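Local atomic coordinates of adhesin (Neisseria gonorrhoeae, PDB entry 6GQ4), a protein that probably serves as a surface adhesin of the gonococcus, is studied as a vaccine antigen and, like related MliC-type proteins, may inhibit lysozyme. Residues K55-N58 / M59-F62. Sequence-based numbering, arbitrary orientation.
Sequences KSDN and MDTF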
loop_
_atom_site.group_PDB
_atom_site.type_symbol
_atom_site.label_atom_id
_atom_site.label_comp_id
_atom_site.label_asym_id
_atom_site.label_seq_id
_atom_site.Cartn_x
_atom_site.Cartn_y
_atom_site.Cartn_z
ATOM N N LYS A 55 -11.406 8.148 -3.765
ATOM C CA LYS A 55 -11.147 8.345 -2.369
ATOM C C LYS A 55 -9.875 9.131 -2.063
ATOM O O LYS A 55 -9.838 9.822 -1.045
ATOM C CB LYS A 55 -11.084 6.976 -1.693
ATOM C CG LYS A 55 -12.435 6.304 -1.643
ATOM C CD LYS A 55 -12.642 5.413 -0.461
ATOM C CE LYS A 55 -11.784 4.200 -0.585
ATOM N NZ LYS A 55 -12.509 2.967 -0.204
ATOM N N SER A 56 -8.811 8.941 -2.869
ATOM C CA SER A 56 -7.522 9.542 -2.620
ATOM C C SER A 56 -7.613 11.064 -2.775
ATOM O O SER A 56 -8.343 11.528 -3.691
ATOM C CB SER A 56 -6.472 8.953 -3.546
ATOM O OG SER A 56 -6.331 7.539 -3.325
ATOM N N ASP A 57 -6.914 11.802 -1.907
ATOM C CA ASP A 57 -6.818 13.242 -2.027
ATOM C C ASP A 57 -5.369 13.644 -1.774
ATOM O O ASP A 57 -4.423 12.860 -1.977
ATOM C CB ASP A 57 -7.842 13.946 -1.156
ATOM C CG ASP A 57 -7.723 13.734 0.339
ATOM O OD1 ASP A 57 -6.663 13.326 0.821
ATOM O OD2 ASP A 57 -8.728 14.011 1.002
ATOM N N ASN A 58 -5.211 14.890 -1.367
ATOM C CA ASN A 58 -3.931 15.489 -1.138
ATOM C C ASN A 58 -3.269 14.968 0.131
ATOM O O ASN A 58 -2.038 15.113 0.252
ATOM C CB ASN A 58 -3.957 17.014 -1.041
ATOM C CG ASN A 58 -4.849 17.565 0.044
ATOM O OD1 ASN A 58 -5.984 17.122 0.193
ATOM N ND2 ASN A 58 -4.329 18.541 0.760
ATOM N N MET A 59 -4.068 14.452 1.068
ATOM C CA MET A 59 -3.583 14.077 2.392
ATOM C C MET A 59 -3.494 12.553 2.555
ATOM O O MET A 59 -2.680 12.054 3.329
ATOM C CB MET A 59 -4.545 14.618 3.456
ATOM C CG MET A 59 -4.630 16.127 3.565
ATOM S SD MET A 59 -3.079 16.873 4.073
ATOM C CE MET A 59 -2.875 16.267 5.743
ATOM N N ASP A 60 -4.362 11.819 1.858
ATOM C CA ASP A 60 -4.557 10.415 2.042
ATOM C C ASP A 60 -4.614 9.691 0.709
ATOM O O ASP A 60 -5.312 10.099 -0.232
ATOM C CB ASP A 60 -5.856 10.124 2.770
ATOM C CG ASP A 60 -5.763 10.552 4.246
ATOM O OD1 ASP A 60 -5.126 9.787 5.053
ATOM O OD2 ASP A 60 -6.123 11.652 4.525
ATOM N N THR A 61 -3.945 8.532 0.641
ATOM C CA THR A 61 -4.026 7.689 -0.535
ATOM C C THR A 61 -4.698 6.354 -0.165
ATOM O O THR A 61 -4.324 5.781 0.854
ATOM C CB THR A 61 -2.640 7.407 -1.124
ATOM O OG1 THR A 61 -1.938 8.656 -1.256
ATOM C CG2 THR A 61 -2.763 6.712 -2.460
ATOM N N PHE A 62 -5.588 5.873 -1.022
ATOM C CA PHE A 62 -6.279 4.634 -0.875
ATOM C C PHE A 62 -6.142 3.809 -2.134
ATOM O O PHE A 62 -6.243 4.324 -3.266
ATOM C CB PHE A 62 -7.798 4.834 -0.673
ATOM C CG PHE A 62 -8.104 5.648 0.547
ATOM C CD1 PHE A 62 -8.268 5.049 1.772
ATOM C CD2 PHE A 62 -8.181 7.024 0.491
ATOM C CE1 PHE A 62 -8.522 5.803 2.909
ATOM C CE2 PHE A 62 -8.467 7.780 1.623
ATOM C CZ PHE A 62 -8.582 7.164 2.838
HETATM O O HOH W 1 -3.191 10.581 -2.907
HETATM O O HOH W 2 -8.233 13.230 3.510
#
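Asp57 OD1 spans a tight reversal of the chain by accepting the backbone N-H groups of both Met59 and Asp60. Met59 N, at 2.8 Å from Asp57 OD1, lies well above the carboxylate plane, whereas Asp60 N, at 2.9 Å, meets the same oxygen almost end-on to the C-O bond. With CG between the backbone N and the carbonyl carbon (chi1 63°), the carboxylate folds back over the turn. In the reverse sense, Asp57 N donates to Asp60 O (2.9 Å). The two acids are bridged by a water that donates to Asp57 OD2 and Asp60 OD2, which probably eases the repulsion between them. A second water links Asp57 O to Thr61 OG1, itself bonded to Gly74 O. Further along, Phe62 N points almost straight at Ser56 OG (2.9 Å, N-H...O 175°), and that hydroxyl also bonds Asn52 O. Beside it, the Lys55 and Phe62 side chains cross at about a right angle, Lys55 CB 3.6 Å from Phe62 CD2, and Lys55 NZ goes on to a salt bridge with Glu66. Thr61 and Phe62 lie on strand 61-63, which pairs antiparallel with strand 70-73. The bond from Asp57 OD1 to Met59 N makes an Asx turn, tightened by the one to Asp60 N, here closing a hairpin-like loop on the link between strands 45-50 and 61-63, the two outermost of the antiparallel sheet.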